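Long-range contacts in cyclic nucleotide-binding protein (Brucella abortus biovar 1, PDB 5D1I), which is of unknown function but has a cyclic nucleotide-binding domain and may belong with DNA-binding transcription factors: residues I68-E73 against R101-V106; Q55-A60 against A97-L102; F37-L42 against E112-S117; R16-V21 against A60-T65. All blocks are in the same frame, centred on the assembly; numbering follows the deposited sequence.

How the contacts relate
The chain begins with helix 11-18, whose end opens contact 4. Residues 37-42 then open contact 3 and 55-60 open contact 2. Contact 4 is the first to close, at 60-65, where the helix meets strand 56-63. Residues 68-73 open contact 1. Residues 97-102 close contact 2, 101-106 close contact 1, and 112-117 close contact 3 last. Contact 3 therefore spans both contact 1 and contact 2. Contact 4 crosses contacts 2 and 3 but precedes contact 1. Contacts 1 and 2 close on overlapping residues, sharing Arg-101 and Leu-102. Contacts 2, 3 and 4 all reach the sheet holding strand 56-63, whereas contact 1 pairs strands of the second sheet.

Contact 1 of 4, residues I68-E73 against R101-V106; sequences ITLFHE and RLTGAV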
loop_
_atom_site.group_PDB
_atom_site.type_symbol
_atom_site.label_atom_id
_atom_site.label_comp_id
_atom_site.label_asym_id
_atom_site.label_seq_id
_atom_site.Cartn_x
_atom_site.Cartn_y
_atom_site.Cartn_z
ATOM N N ILE A 68 15.661 2.567 0.208
ATOM C CA ILE A 68 15.726 3.020 -1.168
ATOM C C ILE A 68 15.424 4.511 -1.224
ATOM O O ILE A 68 14.437 4.970 -0.653
ATOM C CB ILE A 68 14.730 2.247 -2.056
ATOM C CG1 ILE A 68 15.253 0.837 -2.340
ATOM C CG2 ILE A 68 14.462 2.992 -3.357
ATOM C CD1 ILE A 68 14.250 -0.050 -3.051
ATOM N N THR A 69 16.287 5.268 -1.892
ATOM C CA THR A 69 16.028 6.684 -2.112
ATOM C C THR A 69 15.285 6.901 -3.425
ATOM O O THR A 69 15.725 6.440 -4.482
ATOM C CB THR A 69 17.332 7.497 -2.119
ATOM O OG1 THR A 69 17.889 7.498 -0.804
ATOM C CG2 THR A 69 17.069 8.930 -2.544
ATOM N N LEU A 70 14.147 7.586 -3.347
ATOM C CA LEU A 70 13.394 7.981 -4.530
ATOM C C LEU A 70 13.864 9.352 -4.982
ATOM O O LEU A 70 14.072 10.239 -4.158
ATOM C CB LEU A 70 11.893 8.011 -4.241
ATOM C CG LEU A 70 11.267 6.752 -3.643
ATOM C CD1 LEU A 70 9.764 6.943 -3.487
ATOM C CD2 LEU A 70 11.567 5.538 -4.509
ATOM N N PHE A 71 14.026 9.538 -6.287
ATOM C CA PHE A 71 14.557 10.800 -6.784
ATOM C C PHE A 71 13.994 11.178 -8.148
ATOM O O PHE A 71 13.427 10.344 -8.852
ATOM C CB PHE A 71 16.091 10.740 -6.850
ATOM C CG PHE A 71 16.629 9.630 -7.721
ATOM C CD1 PHE A 71 16.806 9.820 -9.085
ATOM C CD2 PHE A 71 16.972 8.406 -7.174
ATOM C CE1 PHE A 71 17.307 8.804 -9.884
ATOM C CE2 PHE A 71 17.469 7.388 -7.967
ATOM C CZ PHE A 71 17.639 7.586 -9.321
ATOM N N HIS A 72 14.149 12.449 -8.506
ATOM C CA HIS A 72 13.810 12.921 -9.841
ATOM C C HIS A 72 15.083 13.253 -10.600
ATOM O O HIS A 72 16.026 13.784 -10.022
ATOM C CB HIS A 72 12.897 14.148 -9.780
ATOM C CG HIS A 72 11.472 13.826 -9.451
ATOM N ND1 HIS A 72 10.729 12.921 -10.177
ATOM C CD2 HIS A 72 10.653 14.293 -8.480
ATOM C CE1 HIS A 72 9.515 12.839 -9.663
ATOM N NE2 HIS A 72 9.442 13.661 -8.631
ATOM N N GLU A 73 15.110 12.937 -11.890
ATOM C CA GLU A 73 16.261 13.266 -12.719
ATOM C C GLU A 73 16.193 14.734 -13.136
ATOM O O GLU A 73 15.358 15.115 -13.957
ATOM C CB GLU A 73 16.320 12.355 -13.947
ATOM C CG GLU A 73 17.727 11.927 -14.338
ATOM C CD GLU A 73 18.236 10.748 -13.527
ATOM O OE1 GLU A 73 17.503 9.741 -13.403
ATOM O OE2 GLU A 73 19.373 10.830 -13.017
ATOM N N ARG A 101 7.513 4.550 -14.709
ATOM C CA ARG A 101 8.093 4.831 -13.401
ATOM C C ARG A 101 8.048 6.322 -13.081
ATOM O O ARG A 101 8.667 7.133 -13.771
ATOM C CB ARG A 101 9.533 4.317 -13.345
ATOM C CG ARG A 101 9.663 2.834 -13.664
ATOM C CD ARG A 101 8.991 1.963 -12.595
ATOM N NE ARG A 101 9.106 0.543 -12.916
ATOM C CZ ARG A 101 8.544 -0.439 -12.216
ATOM N NH1 ARG A 101 7.818 -0.165 -11.146
ATOM N NH2 ARG A 101 8.707 -1.701 -12.596
ATOM N N LEU A 102 7.308 6.676 -12.033
ATOM C CA LEU A 102 7.118 8.075 -11.660
ATOM C C LEU A 102 8.394 8.730 -11.141
ATOM O O LEU A 102 8.571 9.944 -11.252
ATOM C CB LEU A 102 6.020 8.197 -10.606
ATOM C CG LEU A 102 4.598 7.894 -11.082
ATOM C CD1 LEU A 102 3.614 8.018 -9.926
ATOM C CD2 LEU A 102 4.210 8.823 -12.221
ATOM N N THR A 103 9.272 7.929 -10.551
ATOM C CA THR A 103 10.532 8.441 -10.016
ATOM C C THR A 103 11.683 7.512 -10.359
ATOM O O THR A 103 11.475 6.412 -10.868
ATOM C CB THR A 103 10.494 8.581 -8.485
ATOM O OG1 THR A 103 10.711 7.293 -7.897
ATOM C CG2 THR A 103 9.151 9.131 -8.009
ATOM N N GLY A 104 12.899 7.954 -10.066
ATOM C CA GLY A 104 14.032 7.051 -10.043
ATOM C C GLY A 104 14.048 6.387 -8.679
ATOM O O GLY A 104 13.345 6.824 -7.768
ATOM N N ALA A 105 14.831 5.325 -8.539
ATOM C CA ALA A 105 14.962 4.627 -7.265
ATOM C C ALA A 105 16.311 3.933 -7.186
ATOM O O ALA A 105 16.683 3.196 -8.094
ATOM C CB ALA A 105 13.842 3.621 -7.089
ATOM N N VAL A 106 17.038 4.171 -6.100
ATOM C CA VAL A 106 18.334 3.543 -5.887
ATOM C C VAL A 106 18.428 3.012 -4.459
ATOM O O VAL A 106 17.967 3.654 -3.516
ATOM C CB VAL A 106 19.494 4.533 -6.165
ATOM C CG1 VAL A 106 19.404 5.744 -5.247
ATOM C CG2 VAL A 106 20.848 3.847 -6.021
#
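Phe-71 and Gly-104 face each other in an antiparallel pairing of strand 68-73 with 104-106, the N-to-C directions 146° apart. Backbone bonds run both ways at the Thr-69/Val-106 and Phe-71/Gly-104 pairs. Gly-104 O takes two donors from opposite faces of its carbonyl plane: Phe-71 N, and Thr-103 OG1 at 2.7 Å from Gly-104 O. The Phe-71 ring lies over the neighbouring strand, with Gly-104 CA 3.8 Å from the ring centroid in a CH-pi contact. Its chi1 of 58° sets CG between the backbone N and the carbonyl carbon and folds the ring across. The same ring reaches along the strand, where Phe-71 CE2 is 3.7 Å from Val-106 CG1. On the other face Ala-105 CB meets two branches, Ile-68 CG2 at 3.8 Å and Leu-70 CD2 at 3.9 Å. At the far end the His-72 ring turns its edge to Leu-102 O, with His-72 CE1 3.4 Å from that oxygen, while His-72 ND1 is hydrogen-bonded to Glu-53. Strands 49-51 and 77-84 flank this pair. Together they make the four-stranded antiparallel sheet that forms one side of the jelly-roll beta barrel of cyclic nucleotide-binding domains.

Contact 2 of 4, residues Q55-A60 against A97-L102; sequences QSADCA and AQTTRL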
loop_
_atom_site.group_PDB
_atom_site.type_symbol
_atom_site.label_atom_id
_atom_site.label_comp_id
_atom_site.label_asym_id
_atom_site.label_seq_id
_atom_site.Cartn_x
_atom_site.Cartn_y
_atom_site.Cartn_z
ATOM N N GLN A 55 10.674 5.045 -17.305
ATOM C CA GLN A 55 10.770 3.733 -17.936
ATOM C C GLN A 55 9.425 3.019 -17.868
ATOM O O GLN A 55 8.672 3.200 -16.911
ATOM C CB GLN A 55 11.861 2.903 -17.254
ATOM C CG GLN A 55 12.096 1.516 -17.818
ATOM C CD GLN A 55 13.170 0.771 -17.045
ATOM O OE1 GLN A 55 13.916 1.370 -16.271
ATOM N NE2 GLN A 55 13.245 -0.540 -17.243
ATOM N N SER A 56 9.119 2.221 -18.884
ATOM C CA SER A 56 7.882 1.452 -18.882
ATOM C C SER A 56 7.876 0.489 -17.697
ATOM O O SER A 56 8.905 -0.098 -17.357
ATOM C CB SER A 56 7.711 0.693 -20.198
ATOM O OG SER A 56 6.379 0.231 -20.339
ATOM N N ALA A 57 6.719 0.343 -17.060
ATOM C CA ALA A 57 6.619 -0.425 -15.822
ATOM C C ALA A 57 5.592 -1.549 -15.927
ATOM O O ALA A 57 4.432 -1.305 -16.251
ATOM C CB ALA A 57 6.270 0.493 -14.673
ATOM N N ASP A 58 6.020 -2.777 -15.644
ATOM C CA ASP A 58 5.135 -3.936 -15.738
ATOM C C ASP A 58 5.130 -4.749 -14.450
ATOM O O ASP A 58 4.664 -5.890 -14.422
ATOM C CB ASP A 58 5.535 -4.830 -16.918
ATOM C CG ASP A 58 6.960 -5.356 -16.809
ATOM O OD1 ASP A 58 7.612 -5.155 -15.762
ATOM O OD2 ASP A 58 7.432 -5.986 -17.780
ATOM N N CYS A 59 5.663 -4.165 -13.384
ATOM C CA CYS A 59 5.755 -4.879 -12.120
ATOM C C CYS A 59 5.896 -3.920 -10.960
ATOM O O CYS A 59 6.295 -2.769 -11.137
ATOM C CB CYS A 59 6.938 -5.847 -12.134
ATOM S SG CYS A 59 8.549 -5.029 -12.177
ATOM N N ALA A 60 5.574 -4.413 -9.770
ATOM C CA ALA A 60 5.708 -3.641 -8.549
ATOM C C ALA A 60 6.758 -4.269 -7.651
ATOM O O ALA A 60 6.966 -5.484 -7.673
ATOM C CB ALA A 60 4.372 -3.547 -7.821
ATOM N N ALA A 97 -2.767 -0.810 -14.551
ATOM C CA ALA A 97 -2.878 0.206 -15.592
ATOM C C ALA A 97 -1.574 0.364 -16.357
ATOM O O ALA A 97 -0.518 -0.051 -15.887
ATOM C CB ALA A 97 -3.297 1.536 -14.989
ATOM N N GLN A 98 -1.649 0.951 -17.546
ATOM C CA GLN A 98 -0.441 1.206 -18.319
ATOM C C GLN A 98 0.272 2.406 -17.708
ATOM O O GLN A 98 -0.276 3.505 -17.664
ATOM C CB GLN A 98 -0.771 1.444 -19.796
ATOM C CG GLN A 98 0.446 1.369 -20.706
ATOM C CD GLN A 98 0.214 0.521 -21.943
ATOM O OE1 GLN A 98 0.229 1.030 -23.064
ATOM N NE2 GLN A 98 0.010 -0.780 -21.746
ATOM N N THR A 99 1.477 2.186 -17.190
ATOM C CA THR A 99 2.178 3.237 -16.457
ATOM C C THR A 99 3.665 3.289 -16.778
ATOM O O THR A 99 4.214 2.394 -17.412
ATOM C CB THR A 99 2.050 3.069 -14.922
ATOM O OG1 THR A 99 2.804 1.928 -14.503
ATOM C CG2 THR A 99 0.596 2.909 -14.481
ATOM N N THR A 100 4.305 4.360 -16.324
ATOM C CA THR A 100 5.755 4.485 -16.381
ATOM C C THR A 100 6.244 4.830 -14.984
ATOM O O THR A 100 5.478 5.337 -14.168
ATOM C CB THR A 100 6.209 5.565 -17.371
ATOM O OG1 THR A 100 5.562 6.801 -17.051
ATOM C CG2 THR A 100 5.864 5.170 -18.800
ATOM N N ARG A 101 7.513 4.550 -14.709
ATOM C CA ARG A 101 8.093 4.831 -13.401
ATOM C C ARG A 101 8.048 6.322 -13.081
ATOM O O ARG A 101 8.667 7.133 -13.771
ATOM C CB ARG A 101 9.533 4.317 -13.345
ATOM C CG ARG A 101 9.663 2.834 -13.664
ATOM C CD ARG A 101 8.991 1.963 -12.595
ATOM N NE ARG A 101 9.106 0.543 -12.916
ATOM C CZ ARG A 101 8.544 -0.439 -12.216
ATOM N NH1 ARG A 101 7.818 -0.165 -11.146
ATOM N NH2 ARG A 101 8.707 -1.701 -12.596
ATOM N N LEU A 102 7.308 6.676 -12.033
ATOM C CA LEU A 102 7.118 8.075 -11.660
ATOM C C LEU A 102 8.394 8.730 -11.141
ATOM O O LEU A 102 8.571 9.944 -11.252
ATOM C CB LEU A 102 6.020 8.197 -10.606
ATOM C CG LEU A 102 4.598 7.894 -11.082
ATOM C CD1 LEU A 102 3.614 8.018 -9.926
ATOM C CD2 LEU A 102 4.210 8.823 -12.221
HETATM O O HOH W 1 4.008 1.400 -20.406
HETATM O O HOH W 2 10.382 -0.340 -15.427
HETATM O O HOH W 3 2.671 -0.365 -18.345
#
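Arg-101 spreads its guanidinium over the methyl of Ala-57, at a place that probably corresponds to the end of the phosphate-binding cassette in cyclic nucleotide-binding domains. In relatives an arginine here commonly holds the cyclic phosphate; whether Arg-101 does so is not established. Ala-57 CB sits over one face of the group, 3.3 Å from Arg-101 NE. Cys-59 O lies at the guanidinium edge and takes two weak bonds, from NH1 and NH2 of Arg-101, each 3.0 Å long. Cys-59 SG is also at that edge, 3.4 Å from Arg-101 NH2. The arginine chain is bent at chi2 (-66°), which turns it back across the 55-60 segment. Phe-51 adds a cation-pi contact. The carboxylate of Asp-58 is of opposite charge but not in contact: Asp-58 OD1 stays 4.8 Å from Arg-101 NH2.

The backbone sets the base of this side chain. Arg-101 N bonds to Gln-55 O at 2.8 Å, and a longer bond runs from Ala-57 N to Thr-99 O. Around these lie the waters. One links Ser-56 OG to Thr-99 O. A second meets the guanidinium edge at Arg-101 NE; its modelled distance to Ser-56 O is too short to rely on. The third donates to Ala-57 O and accepts from Thr-99 N, 3.0 Å from that nitrogen.

Contact 3 of 4, residues F37-L42 against E112-S117; sequences FGAERL and EVIRIS
Glu-40 and Arg-115 form a hydrogen-bonded pair where the first barrel strand, 40-44, runs antiparallel to the last, 111-117. This closure of the first strand on the last belongs to the jelly-roll barrel of cyclic nucleotide-binding domains. Backbone bonds are nearly straight: Glu-40 N to Arg-115 O is 3.0 Å at 174°, and the return bond is 2.7 Å from Arg-115 N to Glu-40 O. Leu-42 and Val-113 repeat the pattern.

Charges flank the ladder. The extended Glu-40 brings OE2 to Arg-115 NE at 2.6 Å, a salt bridge with a weaker second bond from NH2. The two flat groups stand 77° apart, and the arginine chain bends at chi3 (77°) to present NE. On the other face Arg-41 approaches Glu-112, but that pair is modelled too close to be sure of; Arg-41 NH2 also bridges to Asp-14.

One apolar contact is tight: Ala-39 CB is 3.4 Å from Ile-114 CG2. Ala-39 CB also meets Ile-116 CD1 at 3.6 Å. Leu-42 CB packs on Val-113 CG2. Past the Glu-40/Arg-115 pair, a water donates to Gly-38 O and Arg-115 O and accepts from Ser-117 N, 2.9 Å from that nitrogen.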
loop_
_atom_site.group_PDB
_atom_site.type_symbol
_atom_site.label_atom_id
_atom_site.label_comp_id
_atom_site.label_asym_id
_atom_site.label_seq_id
_atom_site.Cartn_x
_atom_site.Cartn_y
_atom_site.Cartn_z
ATOM N N PHE A 37 4.304 -16.900 -3.234
ATOM C CA PHE A 37 4.999 -17.925 -4.011
ATOM C C PHE A 37 5.311 -17.454 -5.431
ATOM O O PHE A 37 6.360 -17.776 -5.985
ATOM C CB PHE A 37 4.173 -19.211 -4.062
ATOM C CG PHE A 37 4.458 -20.163 -2.932
ATOM C CD1 PHE A 37 3.884 -19.973 -1.683
ATOM C CD2 PHE A 37 5.292 -21.254 -3.123
ATOM C CE1 PHE A 37 4.140 -20.852 -0.644
ATOM C CE2 PHE A 37 5.556 -22.136 -2.086
ATOM C CZ PHE A 37 4.978 -21.936 -0.846
ATOM N N GLY A 38 4.392 -16.695 -6.018
ATOM C CA GLY A 38 4.553 -16.237 -7.387
ATOM C C GLY A 38 5.546 -15.099 -7.486
ATOM O O GLY A 38 6.109 -14.835 -8.547
ATOM N N ALA A 39 5.759 -14.427 -6.361
ATOM C CA ALA A 39 6.666 -13.292 -6.288
ATOM C C ALA A 39 8.111 -13.693 -6.550
ATOM O O ALA A 39 8.498 -14.836 -6.318
ATOM C CB ALA A 39 6.551 -12.638 -4.938
ATOM N N GLU A 40 8.903 -12.745 -7.037
ATOM C CA GLU A 40 10.339 -12.949 -7.200
ATOM C C GLU A 40 11.104 -12.148 -6.150
ATOM O O GLU A 40 10.840 -10.961 -5.953
ATOM C CB GLU A 40 10.786 -12.548 -8.609
ATOM C CG GLU A 40 12.242 -12.860 -8.921
ATOM C CD GLU A 40 12.703 -12.263 -10.240
ATOM O OE1 GLU A 40 13.729 -12.731 -10.780
ATOM O OE2 GLU A 40 12.046 -11.323 -10.736
ATOM N N ARG A 41 12.043 -12.802 -5.473
ATOM C CA ARG A 41 12.874 -12.146 -4.469
ATOM C C ARG A 41 14.155 -11.605 -5.087
ATOM O O ARG A 41 14.869 -12.330 -5.777
ATOM C CB ARG A 41 13.222 -13.117 -3.339
ATOM C CG ARG A 41 12.102 -13.378 -2.350
ATOM C CD ARG A 41 12.120 -12.354 -1.229
ATOM N NE ARG A 41 11.536 -12.882 -0.000
ATOM C CZ ARG A 41 11.580 -12.257 1.170
ATOM N NH1 ARG A 41 12.188 -11.084 1.271
ATOM N NH2 ARG A 41 11.031 -12.805 2.244
ATOM N N LEU A 42 14.455 -10.336 -4.831
ATOM C CA LEU A 42 15.668 -9.725 -5.364
ATOM C C LEU A 42 16.503 -9.102 -4.258
ATOM O O LEU A 42 15.981 -8.399 -3.398
ATOM C CB LEU A 42 15.322 -8.659 -6.405
ATOM C CG LEU A 42 14.697 -9.132 -7.715
ATOM C CD1 LEU A 42 14.344 -7.943 -8.596
ATOM C CD2 LEU A 42 15.647 -10.074 -8.436
ATOM N N GLU A 112 16.386 -5.815 0.216
ATOM C CA GLU A 112 15.673 -6.965 -0.308
ATOM C C GLU A 112 14.250 -6.585 -0.654
ATOM O O GLU A 112 13.523 -6.033 0.176
ATOM C CB GLU A 112 15.688 -8.119 0.694
ATOM C CG GLU A 112 14.830 -9.290 0.269
ATOM C CD GLU A 112 15.293 -10.598 0.870
ATOM O OE1 GLU A 112 14.443 -11.492 1.062
ATOM O OE2 GLU A 112 16.505 -10.737 1.139
ATOM N N VAL A 113 13.858 -6.873 -1.888
ATOM C CA VAL A 113 12.530 -6.523 -2.361
ATOM C C VAL A 113 11.792 -7.737 -2.907
ATOM O O VAL A 113 12.399 -8.714 -3.345
ATOM C CB VAL A 113 12.578 -5.438 -3.458
ATOM C CG1 VAL A 113 13.166 -4.142 -2.914
ATOM C CG2 VAL A 113 13.368 -5.929 -4.663
ATOM N N ILE A 114 10.470 -7.659 -2.863
ATOM C CA ILE A 114 9.601 -8.643 -3.479
ATOM C C ILE A 114 9.078 -8.065 -4.788
ATOM O O ILE A 114 8.477 -6.992 -4.787
ATOM C CB ILE A 114 8.425 -9.003 -2.554
ATOM C CG1 ILE A 114 8.907 -9.872 -1.393
ATOM C CG2 ILE A 114 7.326 -9.692 -3.329
ATOM C CD1 ILE A 114 7.862 -10.078 -0.319
ATOM N N ARG A 115 9.321 -8.748 -5.902
ATOM C CA ARG A 115 8.840 -8.260 -7.189
ATOM C C ARG A 115 7.570 -8.978 -7.620
ATOM O O ARG A 115 7.549 -10.200 -7.754
ATOM C CB ARG A 115 9.904 -8.418 -8.274
ATOM C CG ARG A 115 9.506 -7.790 -9.602
ATOM C CD ARG A 115 10.494 -8.135 -10.715
ATOM N NE ARG A 115 10.307 -9.496 -11.203
ATOM C CZ ARG A 115 9.569 -9.815 -12.263
ATOM N NH1 ARG A 115 8.957 -8.866 -12.960
ATOM N NH2 ARG A 115 9.448 -11.083 -12.633
ATOM N N ILE A 116 6.514 -8.207 -7.840
ATOM C CA ILE A 116 5.248 -8.758 -8.294
ATOM C C ILE A 116 5.023 -8.363 -9.737
ATOM O O ILE A 116 4.844 -7.184 -10.037
ATOM C CB ILE A 116 4.059 -8.260 -7.448
ATOM C CG1 ILE A 116 4.323 -8.465 -5.959
ATOM C CG2 ILE A 116 2.774 -8.966 -7.873
ATOM C CD1 ILE A 116 4.329 -9.906 -5.546
ATOM N N SER A 117 5.046 -9.338 -10.637
ATOM C CA SER A 117 4.751 -9.053 -12.031
ATOM C C SER A 117 3.258 -8.838 -12.229
ATOM O O SER A 117 2.429 -9.352 -11.472
ATOM C CB SER A 117 5.238 -10.185 -12.932
ATOM O OG SER A 117 4.513 -11.373 -12.674
HETATM O O HOH W 4 6.383 -11.765 -9.716
#

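Contact 4 of 4, residues R16-V21 against A60-T65; sequences RILGTV and AYIIVT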
loop_
_atom_site.group_PDB
_atom_site.type_symbol
_atom_site.label_atom_id
_atom_site.label_comp_id
_atom_site.label_asym_id
_atom_site.label_seq_id
_atom_site.Cartn_x
_atom_site.Cartn_y
_atom_site.Cartn_z
ATOM N N ARG A 16 2.467 -11.476 5.484
ATOM C CA ARG A 16 2.045 -10.357 6.323
ATOM C C ARG A 16 2.302 -9.027 5.627
ATOM O O ARG A 16 1.441 -8.147 5.618
ATOM C CB ARG A 16 2.759 -10.375 7.677
ATOM C CG ARG A 16 2.199 -9.347 8.654
ATOM C CD ARG A 16 3.179 -9.001 9.766
ATOM N NE ARG A 16 4.445 -8.489 9.248
ATOM C CZ ARG A 16 4.639 -7.245 8.816
ATOM N NH1 ARG A 16 3.643 -6.365 8.824
ATOM N NH2 ARG A 16 5.832 -6.881 8.366
ATOM N N ILE A 17 3.487 -8.890 5.041
ATOM C CA ILE A 17 3.863 -7.655 4.358
ATOM C C ILE A 17 2.948 -7.386 3.167
ATOM O O ILE A 17 2.430 -6.280 3.009
ATOM C CB ILE A 17 5.329 -7.698 3.872
ATOM C CG1 ILE A 17 6.289 -7.639 5.058
ATOM C CG2 ILE A 17 5.614 -6.541 2.937
ATOM C CD1 ILE A 17 7.746 -7.610 4.652
ATOM N N LEU A 18 2.743 -8.405 2.339
ATOM C CA LEU A 18 1.896 -8.268 1.157
ATOM C C LEU A 18 0.462 -7.926 1.538
ATOM O O LEU A 18 -0.245 -7.261 0.785
ATOM C CB LEU A 18 1.924 -9.550 0.325
ATOM C CG LEU A 18 3.242 -9.875 -0.381
ATOM C CD1 LEU A 18 3.184 -11.261 -0.983
ATOM C CD2 LEU A 18 3.554 -8.846 -1.455
ATOM N N GLY A 19 0.043 -8.378 2.715
ATOM C CA GLY A 19 -1.311 -8.147 3.190
ATOM C C GLY A 19 -1.598 -6.715 3.606
ATOM O O GLY A 19 -2.750 -6.357 3.832
ATOM N N THR A 20 -0.560 -5.893 3.714
ATOM C CA THR A 20 -0.742 -4.485 4.058
ATOM C C THR A 20 -0.911 -3.620 2.811
ATOM O O THR A 20 -1.331 -2.462 2.893
ATOM C CB THR A 20 0.444 -3.942 4.872
ATOM O OG1 THR A 20 1.643 -4.029 4.089
ATOM C CG2 THR A 20 0.617 -4.732 6.162
ATOM N N VAL A 21 -0.575 -4.181 1.658
ATOM C CA VAL A 21 -0.637 -3.445 0.399
ATOM C C VAL A 21 -2.084 -3.193 -0.011
ATOM O O VAL A 21 -2.898 -4.108 -0.010
ATOM C CB VAL A 21 0.102 -4.210 -0.712
ATOM C CG1 VAL A 21 -0.036 -3.502 -2.042
ATOM C CG2 VAL A 21 1.565 -4.369 -0.345
ATOM N N ALA A 60 5.574 -4.413 -9.770
ATOM C CA ALA A 60 5.708 -3.641 -8.549
ATOM C C ALA A 60 6.758 -4.269 -7.651
ATOM O O ALA A 60 6.966 -5.484 -7.673
ATOM C CB ALA A 60 4.372 -3.547 -7.821
ATOM N N TYR A 61 7.421 -3.429 -6.869
ATOM C CA TYR A 61 8.415 -3.883 -5.910
ATOM C C TYR A 61 7.967 -3.523 -4.506
ATOM O O TYR A 61 7.584 -2.386 -4.248
ATOM C CB TYR A 61 9.780 -3.250 -6.190
ATOM C CG TYR A 61 10.354 -3.562 -7.553
ATOM C CD1 TYR A 61 11.156 -4.679 -7.748
ATOM C CD2 TYR A 61 10.109 -2.732 -8.642
ATOM C CE1 TYR A 61 11.688 -4.970 -8.986
ATOM C CE2 TYR A 61 10.642 -3.017 -9.888
ATOM C CZ TYR A 61 11.428 -4.138 -10.052
ATOM O OH TYR A 61 11.966 -4.432 -11.285
ATOM N N ILE A 62 8.024 -4.488 -3.595
ATOM C CA ILE A 62 7.722 -4.215 -2.200
ATOM C C ILE A 62 8.989 -4.430 -1.393
ATOM O O ILE A 62 9.631 -5.474 -1.505
ATOM C CB ILE A 62 6.587 -5.114 -1.654
ATOM C CG1 ILE A 62 5.279 -4.864 -2.412
ATOM C CG2 ILE A 62 6.376 -4.863 -0.177
ATOM C CD1 ILE A 62 5.099 -5.717 -3.651
ATOM N N ILE A 63 9.360 -3.432 -0.600
ATOM C CA ILE A 63 10.567 -3.524 0.213
ATOM C C ILE A 63 10.334 -4.393 1.439
ATOM O O ILE A 63 9.368 -4.194 2.173
ATOM C CB ILE A 63 11.053 -2.140 0.669
ATOM C CG1 ILE A 63 11.336 -1.248 -0.537
ATOM C CG2 ILE A 63 12.305 -2.270 1.534
ATOM C CD1 ILE A 63 11.769 0.156 -0.160
ATOM N N VAL A 64 11.222 -5.359 1.646
ATOM C CA VAL A 64 11.193 -6.193 2.838
ATOM C C VAL A 64 12.184 -5.661 3.868
ATOM O O VAL A 64 11.812 -5.330 4.992
ATOM C CB VAL A 64 11.522 -7.660 2.513
ATOM C CG1 VAL A 64 11.569 -8.496 3.786
ATOM C CG2 VAL A 64 10.503 -8.225 1.538
ATOM N N THR A 65 13.452 -5.585 3.477
ATOM C CA THR A 65 14.470 -4.967 4.319
ATOM C C THR A 65 15.318 -4.009 3.489
ATOM O O THR A 65 15.504 -4.220 2.294
ATOM C CB THR A 65 15.392 -6.014 4.986
ATOM O OG1 THR A 65 16.068 -6.774 3.977
ATOM C CG2 THR A 65 14.595 -6.953 5.878
#
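Ile-17 and Ile-62 run alongside each other, pointing opposite ways, and pack the end of helix 11-18 onto the barrel of the cyclic nucleotide-binding domain. Both point their CB toward the other segment. Their CG2 methyls meet, Ile-17 CG2 being 3.6 Å from Ile-62 CG2. Since the backbones stay well apart, the contact is made by side chains.

Ile-17 also has a second reach. Its chain is extended past CG1 (chi2 -177°), which carries CD1 on to Val-64. The valine side chain lies nearly perpendicular to it, with Ile-17 CD1 4.0 Å from Val-64 CG1. Val-64 lies where the strand turns a corner, and with Thr-65 it faces Glu-112 in a classic beta bulge.

Ile-62 is met by two more residues. Leu-18 comes squarely across it, bringing CD2 to 4.1 Å from Ile-62 CD1. The chi2 of Ile-62, 88°, turns CD1 out of line with its chain and toward that leucine. Val-21 closes in with CG2 4.3 Å from Ile-62 CG1. Outside the two segments, Ile-89 and Ile-116 also touch Ile-62, so this isoleucine sits in an apolar layer between helix and sheet.

A type I turn from Leu-18 to Val-21 brings the valine round. Gly-19 O there accepts from Arg-82 of the second subunit, so the turn lies at the subunit contact. Two donors hold the Ile-17 carbonyl: Thr-20 N, and Thr-20 OG1, which lies in the carbonyl plane 2.6 Å from Ile-17 O.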